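Local coordinates for stage II sporulation E family protein (Thermanaerovibrio acidaminovorans, PDB 3RNR), which is of unknown function but belongs to the PP2C phosphatase family and so probably removes phosphate groups from phosphorylated proteins, at residues Asp17-Met22 with Gly71-Val76; Ala52-Val57 with Ser135-Glu140; Glu87-Gly92 with Thr143-Ser148; Asp93-Leu98 with Ser108-Val113. All coordinates share one frame; numbering follows the deposited sequence. Where two conformers were deposited one is given.

How the contacts relate
Contacts 1 and 3 are strand pairings of the same antiparallel sheet, about 14 Å apart between centres, joined through strands 72-80 and 85-91, where V76 N lies 2.8 Å from A89 O. Contact 2 ties one of the helices covering this sheet to a loop at its rim, which meets contact 1 where I137 N approaches A72 O to 2.7 Å. Contact 4 joins a strand of the other sheet to the loop after its hairpin; its centre is about 8 Å from that of contact 3, and S146 OG accepts from L109 N. A glycerol, probably from the crystallisation liquor, binds at D17, near where relatives have their phosphatase site; T73 OG1 lies 3.4 Å from D93 OD1.

Contact 1 of 4, residues Asp17-Met22 with Gly71-Val76; sequences DGMGGM and GATMAV
D17 pairs with T73 as the hydrogen-bonded step of an antiparallel bridge: D17 N gives its hydrogen to T73 O and T73 N returns one to D17 O, both at 2.9 Å. The carboxylate leaves this pairing. Its OD1 is held by S164 and by a salt bridge to R169, and OD2 meets a bound glycerol, so the backbone of D17 belongs to the sheet while its side chain faces what is probably a pocket. G18 comes next, in the non-hydrogen-bonded pair with A72, where the two CA atoms approach to 4.1 Å. A weak CA-H...O contact runs from G18 CA to G71 O. At M19, a selenomethionine, the backbone N closes the pairing on the same G71 O at 2.8 Å, with the donor tilted 33° from the carbonyl plane. With CG beside its own backbone N (chi1 -62°), the side chain folds over the G71 peptide, CG lying 3.3 Å from G71 O. A further bend at chi2 (-88°) brings SE to T73 CG2, 3.7 Å away, and the two side chains cross at about a right angle. T73 OG1 is engaged by Y168. Beyond this the chain turns away through G20 and G21 in a type I turn closed by M22 N on M19 O. A water accepts from G71 N at 3.0 Å and lies as close to M19 O, to which it may donate. A strand end breaking into a glycine-rich turn after an aspartate is the DGxGG signature of PP2C phosphatases, whose aspartate in relatives binds the catalytic metals.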
loop_
_atom_site.group_PDB
_atom_site.type_symbol
_atom_site.label_atom_id
_atom_site.label_comp_id
_atom_site.label_asym_id
_atom_site.label_seq_id
_atom_site.Cartn_x
_atom_site.Cartn_y
_atom_site.Cartn_z
ATOM N N ASP B 17 13.173 -3.667 0.308
ATOM C CA ASP B 17 13.729 -5.026 0.296
ATOM C C ASP B 17 14.739 -5.301 1.392
ATOM O O ASP B 17 15.625 -4.489 1.651
ATOM C CB ASP B 17 14.308 -5.376 -1.072
ATOM C CG ASP B 17 13.356 -6.233 -1.890
ATOM O OD1 ASP B 17 12.903 -5.777 -2.961
ATOM O OD2 ASP B 17 13.059 -7.349 -1.434
ATOM N N GLY B 18 14.612 -6.452 2.045
ATOM C CA GLY B 18 15.560 -6.796 3.092
ATOM C C GLY B 18 16.936 -6.980 2.485
ATOM O O GLY B 18 17.055 -7.284 1.290
HETATM N N MSE B 19 17.975 -6.828 3.299
HETATM C CA MSE B 19 19.331 -6.971 2.785
HETATM C C MSE B 19 19.613 -8.456 2.935
HETATM O O MSE B 19 19.798 -8.963 4.049
HETATM C CB MSE B 19 20.334 -6.211 3.672
HETATM C CG MSE B 19 20.151 -4.697 3.764
HETATM SE SE MSE B 19 21.107 -3.863 2.346
HETATM C CE MSE B 19 22.925 -3.972 3.050
ATOM N N GLY B 20 19.709 -9.145 1.806
ATOM C CA GLY B 20 19.782 -10.593 1.815
ATOM C C GLY B 20 21.130 -11.126 2.257
ATOM O O GLY B 20 21.247 -12.296 2.612
ATOM N N GLY B 21 22.149 -10.272 2.230
ATOM C CA GLY B 21 23.476 -10.678 2.659
ATOM C C GLY B 21 23.612 -10.690 4.169
ATOM O O GLY B 21 24.632 -11.118 4.711
HETATM N N MSE B 22 22.555 -10.269 4.853
HETATM C CA MSE B 22 22.590 -10.106 6.294
HETATM C C MSE B 22 21.448 -10.881 6.904
HETATM O O MSE B 22 20.749 -11.600 6.202
HETATM C CB MSE B 22 22.495 -8.628 6.638
HETATM C CG MSE B 22 23.767 -7.903 6.276
HETATM SE SE MSE B 22 23.495 -6.041 5.982
HETATM C CE MSE B 22 23.518 -5.484 7.778
ATOM N N GLY B 71 18.991 -5.264 7.955
ATOM C CA GLY B 71 18.581 -4.002 7.366
ATOM C C GLY B 71 17.774 -4.160 6.103
ATOM O O GLY B 71 17.553 -5.276 5.639
ATOM N N ALA B 72 17.344 -3.035 5.533
ATOM C CA ALA B 72 16.589 -3.065 4.292
ATOM C C ALA B 72 16.971 -1.850 3.471
ATOM O O ALA B 72 17.538 -0.901 4.001
ATOM C CB ALA B 72 15.079 -3.056 4.597
ATOM N N THR B 73 16.654 -1.871 2.182
ATOM C CA THR B 73 16.830 -0.688 1.337
ATOM C C THR B 73 15.425 -0.318 0.894
ATOM O O THR B 73 14.524 -1.159 0.938
ATOM C CB THR B 73 17.686 -0.983 0.095
ATOM O OG1 THR B 73 17.107 -2.078 -0.629
ATOM C CG2 THR B 73 19.096 -1.375 0.519
HETATM N N MSE B 74 15.208 0.937 0.525
HETATM C CA MSE B 74 13.857 1.326 0.126
HETATM C C MSE B 74 13.869 2.569 -0.750
HETATM O O MSE B 74 14.834 3.326 -0.748
HETATM C CB MSE B 74 13.008 1.577 1.378
HETATM C CG MSE B 74 13.447 2.794 2.183
HETATM SE SE MSE B 74 12.358 3.059 3.771
HETATM C CE MSE B 74 10.679 3.508 2.894
ATOM N N ALA B 75 12.789 2.775 -1.496
ATOM C CA ALA B 75 12.591 4.028 -2.197
ATOM C C ALA B 75 11.117 4.374 -2.065
ATOM O O ALA B 75 10.264 3.487 -2.107
ATOM C CB ALA B 75 12.987 3.897 -3.669
ATOM N N VAL B 76 10.824 5.657 -1.907
ATOM C CA VAL B 76 9.450 6.090 -1.662
ATOM C C VAL B 76 9.181 7.424 -2.362
ATOM O O VAL B 76 10.076 8.274 -2.478
ATOM C CB VAL B 76 9.176 6.183 -0.143
ATOM C CG1 VAL B 76 10.290 6.936 0.552
ATOM C CG2 VAL B 76 7.833 6.842 0.120
HETATM O O HOH W 1 19.179 -7.999 6.808
#

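Contact 2 of 4, residues Ala52-Val57 with Ser135-Glu140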
loop_
_atom_site.group_PDB
_atom_site.type_symbol
_atom_site.label_atom_id
_atom_site.label_comp_id
_atom_site.label_asym_id
_atom_site.label_seq_id
_atom_site.Cartn_x
_atom_site.Cartn_y
_atom_site.Cartn_z
ATOM N N ALA B 52 10.976 7.343 9.745
ATOM C CA ALA B 52 10.205 6.423 10.586
ATOM C C ALA B 52 10.626 4.953 10.379
ATOM O O ALA B 52 10.763 4.186 11.346
ATOM C CB ALA B 52 8.689 6.609 10.368
ATOM N N ALA B 53 10.822 4.560 9.128
ATOM C CA ALA B 53 11.345 3.225 8.822
ATOM C C ALA B 53 12.676 2.982 9.533
ATOM O O ALA B 53 12.897 1.928 10.129
ATOM C CB ALA B 53 11.505 3.040 7.300
ATOM N N GLN B 54 13.561 3.969 9.464
ATOM C CA GLN B 54 14.850 3.882 10.133
ATOM C C GLN B 54 14.684 3.698 11.642
ATOM O O GLN B 54 15.332 2.848 12.241
ATOM C CB GLN B 54 15.697 5.133 9.852
ATOM C CG GLN B 54 16.981 5.246 10.732
ATOM C CD GLN B 54 18.028 4.165 10.438
ATOM O OE1 GLN B 54 17.937 3.435 9.451
ATOM N NE2 GLN B 54 19.019 4.054 11.312
ATOM N N ALA B 55 13.811 4.494 12.255
ATOM C CA ALA B 55 13.623 4.416 13.695
ATOM C C ALA B 55 13.087 3.037 14.089
ATOM O O ALA B 55 13.528 2.454 15.085
ATOM C CB ALA B 55 12.693 5.537 14.187
ATOM N N ALA B 56 12.156 2.505 13.294
ATOM C CA ALA B 56 11.546 1.211 13.592
ATOM C C ALA B 56 12.523 0.051 13.465
ATOM O O ALA B 56 12.561 -0.835 14.316
ATOM C CB ALA B 56 10.323 0.965 12.705
ATOM N N VAL B 57 13.301 0.039 12.389
ATOM C CA VAL B 57 14.263 -1.040 12.202
ATOM C C VAL B 57 15.386 -0.949 13.246
ATOM O O VAL B 57 15.788 -1.954 13.835
ATOM C CB VAL B 57 14.819 -1.078 10.758
ATOM C CG1 VAL B 57 15.957 -2.084 10.644
ATOM C CG2 VAL B 57 13.688 -1.450 9.777
ATOM N N SER B 135 24.614 2.820 2.765
ATOM C CA SER B 135 23.530 3.391 3.559
ATOM C C SER B 135 22.312 2.484 3.429
ATOM O O SER B 135 21.969 2.092 2.326
ATOM C CB SER B 135 23.211 4.816 3.096
ATOM O OG SER B 135 22.346 5.453 4.030
ATOM N N PHE B 136 21.683 2.126 4.547
ATOM C CA PHE B 136 20.523 1.232 4.517
ATOM C C PHE B 136 19.677 1.498 5.748
ATOM O O PHE B 136 20.162 2.080 6.725
ATOM C CB PHE B 136 20.942 -0.258 4.450
ATOM C CG PHE B 136 21.753 -0.725 5.640
ATOM C CD1 PHE B 136 21.123 -1.246 6.766
ATOM C CD2 PHE B 136 23.144 -0.653 5.627
ATOM C CE1 PHE B 136 21.870 -1.687 7.880
ATOM C CE2 PHE B 136 23.908 -1.091 6.734
ATOM C CZ PHE B 136 23.261 -1.604 7.858
ATOM N N ILE B 137 18.416 1.078 5.696
ATOM C CA ILE B 137 17.506 1.269 6.806
ATOM C C ILE B 137 17.896 0.250 7.859
ATOM O O ILE B 137 17.872 -0.963 7.603
ATOM C CB ILE B 137 16.028 1.029 6.384
ATOM C CG1 ILE B 137 15.659 1.896 5.171
ATOM C CG2 ILE B 137 15.084 1.307 7.552
ATOM C CD1 ILE B 137 15.773 3.416 5.458
ATOM N N GLY B 138 18.221 0.744 9.050
ATOM C CA GLY B 138 18.773 -0.084 10.107
ATOM C C GLY B 138 20.254 0.151 10.358
ATOM O O GLY B 138 20.846 -0.431 11.277
ATOM N N ILE B 139 20.868 1.017 9.564
ATOM C CA ILE B 139 22.287 1.313 9.772
ATOM C C ILE B 139 22.440 2.037 11.119
ATOM O O ILE B 139 21.530 2.737 11.555
ATOM C CB ILE B 139 22.850 2.160 8.609
ATOM C CG1 ILE B 139 24.383 2.204 8.652
ATOM C CG2 ILE B 139 22.222 3.550 8.619
ATOM C CD1 ILE B 139 25.013 2.830 7.395
ATOM N N GLU B 140 23.575 1.870 11.791
ATOM C CA GLU B 140 23.687 2.400 13.151
ATOM C C GLU B 140 23.344 3.894 13.259
ATOM O O GLU B 140 22.664 4.322 14.186
ATOM C CB GLU B 140 25.073 2.109 13.743
ATOM C CG GLU B 140 25.278 2.710 15.114
ATOM C CD GLU B 140 26.663 2.437 15.667
ATOM O OE1 GLU B 140 27.180 3.294 16.415
ATOM O OE2 GLU B 140 27.231 1.367 15.358
#
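Q54 OE1 receives the backbone N-H of G138 at 2.7 Å in a bond that is almost straight, 176° at the hydrogen. The donor does not lie flat with the amide but is tilted 31° from its carbonyl plane. The other end of the same amide gives: NE2 donates to I139 O at 2.8 Å, with both the amide and the acceptor carbonyl close to coplanar with the bond. Two bonds to successive residues of one turn thus fix the rotation of the amide. CG stands opposite the backbone N (chi1 169°), and a bend at chi2 then swings the amide from the helix to the loop. The donor and acceptor on the loop side belong to a type II turn, closed by I139 N on F136 O, with G138 at its third position at a positive phi. V57 CG1 presses on G138 CA at 3.5 Å, tighter than usual for two carbons. Its other branch, CG2, meets I137 CG2 at 3.8 Å, the two side chains crossing nearly at right angles. I137 CG2 also rests on the helix backbone, 3.4 Å from A53 O, and beside A53 CB. Within the turn, I139 CB sits over the centre of the F136 ring. Helix 46-63 is thereby pinned to the loop ahead of strand 146-153, while its A53 and V57 also touch helix 25-41, and M74 of strand 72-80 touches both A53 and I137.

Contact 3 of 4, residues Glu87-Gly92 with Thr143-Ser148; sequences EWASVG and TEISTS
W88 and S148 are joined by two hydrogen bonds of different character, one made by a side chain and one by the backbone. W88 N donates to S148 OG at 2.9 Å, so a hydroxyl stands in for a carbonyl, and S148 N answers to W88 O at 3.1 Å from above the carbonyl plane. Further along, S90 and S146 form a regular antiparallel hydrogen-bonded pair, S90 N to S146 O at 2.8 Å and S146 N to S90 O at 2.9 Å. Between these two steps lies the non-hydrogen-bonded pair A89 with T147, close enough for A89 CA to make a CA-H...O contact with S146 O. One water extends the polar set, giving a hydrogen to E87 OE2 and accepting from S148 OG. The aromatic contact is a CH-pi interaction: S148 CB stands 3.6 Å from the centroid of the five-membered ring of W88. W88 CG lies between its backbone N and carbonyl carbon (chi1 56°), which lays the indole along the neighbouring strand, the peptide of T147 and S148 over one face and S146 at the edge. S146 OG itself is bonded to L109 N. On the face of A89 and T147 the packing is apolar, with I145 CG2 against V91 CG2 at 3.9 Å. Strand 146-153 thus borders the sheet beside strand 85-91. V91, A89 and I145 face helix 46-63, whereas W88 and S90 turn to V96 of strand 95-100 in the second sheet.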
loop_
_atom_site.group_PDB
_atom_site.type_symbol
_atom_site.label_atom_id
_atom_site.label_comp_id
_atom_site.label_asym_id
_atom_site.label_seq_id
_atom_site.Cartn_x
_atom_site.Cartn_y
_atom_site.Cartn_z
ATOM N N GLU B 87 7.380 14.557 -4.346
ATOM C CA GLU B 87 8.561 14.414 -3.493
ATOM C C GLU B 87 8.984 12.946 -3.467
ATOM O O GLU B 87 8.171 12.062 -3.730
ATOM C CB GLU B 87 8.279 14.878 -2.060
ATOM C CG GLU B 87 7.957 16.375 -1.950
ATOM C CD GLU B 87 8.022 16.847 -0.516
ATOM O OE1 GLU B 87 7.212 16.381 0.320
ATOM O OE2 GLU B 87 8.917 17.643 -0.219
ATOM N N TRP B 88 10.243 12.682 -3.131
ATOM C CA TRP B 88 10.715 11.299 -3.092
ATOM C C TRP B 88 11.906 11.165 -2.154
ATOM O O TRP B 88 12.540 12.165 -1.778
ATOM C CB TRP B 88 11.076 10.790 -4.500
ATOM C CG TRP B 88 12.098 11.659 -5.199
ATOM C CD1 TRP B 88 11.844 12.692 -6.058
ATOM C CD2 TRP B 88 13.526 11.569 -5.088
ATOM N NE1 TRP B 88 13.029 13.260 -6.476
ATOM C CE2 TRP B 88 14.074 12.596 -5.886
ATOM C CE3 TRP B 88 14.394 10.733 -4.365
ATOM C CZ2 TRP B 88 15.453 12.799 -6.006
ATOM C CZ3 TRP B 88 15.768 10.941 -4.476
ATOM C CH2 TRP B 88 16.284 11.968 -5.291
ATOM N N ALA B 89 12.190 9.932 -1.743
ATOM C CA ALA B 89 13.375 9.668 -0.937
ATOM C C ALA B 89 13.802 8.221 -1.123
ATOM O O ALA B 89 12.970 7.353 -1.419
ATOM C CB ALA B 89 13.109 9.979 0.528
ATOM N N SER B 90 15.093 7.952 -0.959
ATOM C CA SER B 90 15.558 6.574 -1.090
ATOM C C SER B 90 16.814 6.337 -0.280
ATOM O O SER B 90 17.576 7.265 -0.001
ATOM C CB SER B 90 15.759 6.192 -2.562
ATOM O OG SER B 90 16.882 6.833 -3.123
ATOM N N VAL B 91 17.009 5.091 0.128
ATOM C CA VAL B 91 18.194 4.722 0.882
ATOM C C VAL B 91 18.679 3.380 0.371
ATOM O O VAL B 91 17.915 2.399 0.343
ATOM C CB VAL B 91 17.896 4.621 2.397
ATOM C CG1 VAL B 91 19.124 4.129 3.156
ATOM C CG2 VAL B 91 17.436 5.980 2.965
ATOM N N GLY B 92 19.955 3.296 0.039
ATOM C CA GLY B 92 20.470 2.081 -0.566
ATOM C C GLY B 92 20.422 2.065 -2.082
ATOM O O GLY B 92 20.778 3.047 -2.739
ATOM N N THR B 143 22.987 8.700 8.010
ATOM C CA THR B 143 23.291 10.053 7.545
ATOM C C THR B 143 23.070 10.341 6.072
ATOM O O THR B 143 23.032 11.498 5.667
ATOM C CB THR B 143 24.750 10.370 7.835
ATOM O OG1 THR B 143 25.566 9.380 7.196
ATOM C CG2 THR B 143 25.003 10.323 9.338
ATOM N N GLU B 144 22.854 9.305 5.276
ATOM C CA GLU B 144 22.828 9.506 3.831
ATOM C C GLU B 144 21.499 9.036 3.287
ATOM O O GLU B 144 21.239 7.835 3.244
ATOM C CB GLU B 144 23.970 8.735 3.137
ATOM C CG GLU B 144 25.381 9.178 3.555
ATOM C CD GLU B 144 25.617 10.671 3.349
ATOM O OE1 GLU B 144 25.388 11.172 2.222
ATOM O OE2 GLU B 144 26.030 11.345 4.320
ATOM N N ILE B 145 20.685 9.986 2.837
ATOM C CA ILE B 145 19.395 9.695 2.241
ATOM C C ILE B 145 19.304 10.484 0.951
ATOM O O ILE B 145 19.578 11.676 0.942
ATOM C CB ILE B 145 18.242 10.151 3.164
ATOM C CG1 ILE B 145 18.429 9.555 4.565
ATOM C CG2 ILE B 145 16.884 9.768 2.536
ATOM C CD1 ILE B 145 17.550 10.171 5.644
ATOM N N SER B 146 18.964 9.828 -0.150
ATOM C CA SER B 146 18.797 10.555 -1.407
ATOM C C SER B 146 17.382 11.119 -1.376
ATOM O O SER B 146 16.451 10.364 -1.115
ATOM C CB SER B 146 18.999 9.587 -2.585
ATOM O OG SER B 146 19.006 10.277 -3.834
ATOM N N THR B 147 17.208 12.425 -1.600
ATOM C CA THR B 147 15.877 13.058 -1.507
ATOM C C THR B 147 15.627 14.119 -2.578
ATOM O O THR B 147 16.568 14.721 -3.086
ATOM C CB THR B 147 15.651 13.771 -0.132
ATOM O OG1 THR B 147 16.552 14.878 -0.007
ATOM C CG2 THR B 147 15.880 12.836 1.030
ATOM N N SER B 148 14.352 14.358 -2.888
ATOM C CA SER B 148 13.965 15.506 -3.696
ATOM C C SER B 148 14.318 16.745 -2.885
ATOM O O SER B 148 14.529 16.659 -1.665
ATOM C CB SER B 148 12.458 15.489 -3.962
ATOM O OG SER B 148 11.747 15.182 -2.771
HETATM O O HOH W 2 11.213 17.487 -1.443
#

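Contact 4 of 4, residues Asp93-Leu98 with Ser108-Val113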
loop_
_atom_site.group_PDB
_atom_site.type_symbol
_atom_site.label_atom_id
_atom_site.label_comp_id
_atom_site.label_asym_id
_atom_site.label_seq_id
_atom_site.Cartn_x
_atom_site.Cartn_y
_atom_site.Cartn_z
ATOM N N ASP B 93 20.176 0.887 -2.637
ATOM C CA ASP B 93 20.209 0.691 -4.086
ATOM C C ASP B 93 18.844 0.692 -4.783
ATOM O O ASP B 93 18.771 0.360 -5.962
ATOM C CB ASP B 93 21.004 -0.563 -4.449
ATOM C CG ASP B 93 20.364 -1.810 -3.907
ATOM O OD1 ASP B 93 19.511 -1.667 -3.017
ATOM O OD2 ASP B 93 20.694 -2.921 -4.368
ATOM N N CYS B 94 17.761 0.946 -4.055
ATOM C CA CYS B 94 16.472 1.150 -4.723
ATOM C C CYS B 94 16.517 2.464 -5.492
ATOM O O CYS B 94 17.291 3.350 -5.149
ATOM C CB CYS B 94 15.328 1.165 -3.725
ATOM S SG CYS B 94 15.037 -0.418 -2.945
ATOM N N ARG B 95 15.705 2.597 -6.539
ATOM C CA ARG B 95 15.843 3.754 -7.423
ATOM C C ARG B 95 14.529 4.486 -7.644
ATOM O O ARG B 95 13.457 3.886 -7.606
ATOM C CB ARG B 95 16.456 3.335 -8.769
ATOM C CG ARG B 95 17.836 2.688 -8.624
ATOM C CD ARG B 95 18.502 2.383 -9.960
ATOM N NE ARG B 95 17.767 1.454 -10.827
ATOM C CZ ARG B 95 17.687 0.140 -10.643
ATOM N NH1 ARG B 95 18.242 -0.432 -9.579
ATOM N NH2 ARG B 95 17.026 -0.606 -11.512
ATOM N N VAL B 96 14.630 5.793 -7.877
ATOM C CA VAL B 96 13.470 6.626 -8.177
ATOM C C VAL B 96 13.584 7.229 -9.579
ATOM O O VAL B 96 14.598 7.845 -9.904
ATOM C CB VAL B 96 13.333 7.779 -7.171
ATOM C CG1 VAL B 96 12.012 8.548 -7.421
ATOM C CG2 VAL B 96 13.402 7.244 -5.727
ATOM N N TYR B 97 12.542 7.057 -10.391
ATOM C CA TYR B 97 12.475 7.611 -11.746
ATOM C C TYR B 97 11.275 8.537 -11.924
ATOM O O TYR B 97 10.175 8.233 -11.468
ATOM C CB TYR B 97 12.352 6.482 -12.779
ATOM C CG TYR B 97 13.583 5.611 -12.832
ATOM C CD1 TYR B 97 14.612 5.887 -13.730
ATOM C CD2 TYR B 97 13.731 4.540 -11.967
ATOM C CE1 TYR B 97 15.767 5.096 -13.772
ATOM C CE2 TYR B 97 14.874 3.747 -11.997
ATOM C CZ TYR B 97 15.889 4.034 -12.897
ATOM O OH TYR B 97 17.017 3.243 -12.920
ATOM N N LEU B 98 11.491 9.650 -12.621
ATOM C CA LEU B 98 10.403 10.503 -13.066
ATOM C C LEU B 98 9.813 9.948 -14.361
ATOM O O LEU B 98 10.558 9.634 -15.292
ATOM C CB LEU B 98 10.942 11.910 -13.337
ATOM C CG LEU B 98 9.929 12.924 -13.866
ATOM C CD1 LEU B 98 8.909 13.241 -12.777
ATOM C CD2 LEU B 98 10.652 14.204 -14.330
ATOM N N SER B 108 17.283 9.627 -8.364
ATOM C CA SER B 108 17.974 9.418 -7.102
ATOM C C SER B 108 19.395 8.911 -7.285
ATOM O O SER B 108 19.789 8.517 -8.385
ATOM C CB SER B 108 17.201 8.356 -6.314
ATOM O OG SER B 108 17.058 7.181 -7.115
ATOM N N LEU B 109 20.132 8.864 -6.181
ATOM C CA LEU B 109 21.504 8.383 -6.177
ATOM C C LEU B 109 21.532 7.088 -5.390
ATOM O O LEU B 109 20.805 6.948 -4.409
ATOM C CB LEU B 109 22.423 9.394 -5.491
ATOM C CG LEU B 109 23.914 9.218 -5.785
ATOM C CD1 LEU B 109 24.216 9.665 -7.204
ATOM C CD2 LEU B 109 24.756 9.997 -4.793
ATOM N N ASP B 110 22.358 6.146 -5.833
ATOM C CA ASP B 110 22.609 4.909 -5.092
ATOM C C ASP B 110 23.515 5.198 -3.903
ATOM O O ASP B 110 24.413 6.026 -4.011
ATOM C CB ASP B 110 23.377 3.917 -5.970
ATOM C CG ASP B 110 22.511 3.267 -7.012
ATOM O OD1 ASP B 110 21.291 3.134 -6.780
ATOM O OD2 ASP B 110 23.060 2.875 -8.057
ATOM N N HIS B 111 23.325 4.498 -2.786
ATOM C CA HIS B 111 24.353 4.551 -1.762
ATOM C C HIS B 111 25.173 3.275 -1.793
ATOM O O HIS B 111 24.788 2.261 -1.222
ATOM C CB HIS B 111 23.704 4.723 -0.393
ATOM C CG HIS B 111 22.806 5.922 -0.326
ATOM N ND1 HIS B 111 21.443 5.819 -0.195
ATOM C CD2 HIS B 111 23.082 7.243 -0.441
ATOM C CE1 HIS B 111 20.910 7.034 -0.203
ATOM N NE2 HIS B 111 21.882 7.912 -0.355
ATOM N N ASN B 112 26.373 3.383 -2.345
ATOM C CA ASN B 112 27.272 2.250 -2.431
ATOM C C ASN B 112 28.697 2.750 -2.501
ATOM O O ASN B 112 28.921 3.955 -2.627
ATOM C CB ASN B 112 26.908 1.261 -3.552
ATOM C CG ASN B 112 26.943 1.877 -4.933
ATOM O OD1 ASN B 112 27.683 2.825 -5.202
ATOM N ND2 ASN B 112 26.146 1.313 -5.834
ATOM N N VAL B 113 29.653 1.844 -2.320
ATOM C CA VAL B 113 31.059 2.232 -2.275
ATOM C C VAL B 113 31.471 3.022 -3.500
ATOM O O VAL B 113 32.157 4.029 -3.393
ATOM C CB VAL B 113 31.975 0.999 -2.081
ATOM C CG1 VAL B 113 33.439 1.343 -2.372
ATOM C CG2 VAL B 113 31.824 0.468 -0.671
HETATM O O HOH W 3 20.555 0.750 -7.837
HETATM O O HOH W 4 18.913 5.358 -6.057
#
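D93-L98 and S108-V113 run antiparallel past each other, with D93 beside D110 and V96 beside S108, but a single direct hydrogen bond joins them. The setting is the open end of the beta hairpin made by strands 95-100 and 103-106, in one of the two sheets of the PP2C sandwich. S108 supplies that bond. Its OG, placed between its own backbone N and carbonyl carbon (chi1 55°), accepts from V96 N at 2.9 Å, and its CB packs against V96 CG2. Two waters bridge the segments between S108 and D110. One lies 2.7 Å from C94 O and 2.8 Å from S108 OG and may donate to the former. The other is gripped three ways, donating to D93 O at 2.6 Å and to D110 OD1 at 2.7 Å while accepting from R95 NH1. It thus couples two groups of opposite charge that do not touch: R95 NH1 stays 5.5 Å from D110 OD1, and the guanidinium and carboxylate planes are 87° apart. Each has its salt bridge with another residue, R95 NH1 with D165 and D110 OD1 with R106. The D93 carboxylate points elsewhere, its OD1 bonded to Y168. After D110 the chain leads to N112, which N-caps helix 113-119, its OD1 accepting from S115 N. Along strand 95-100, R95 NE donates to Y97 OH at 2.9 Å, the oxygen lying just 4° out of the guanidinium plane.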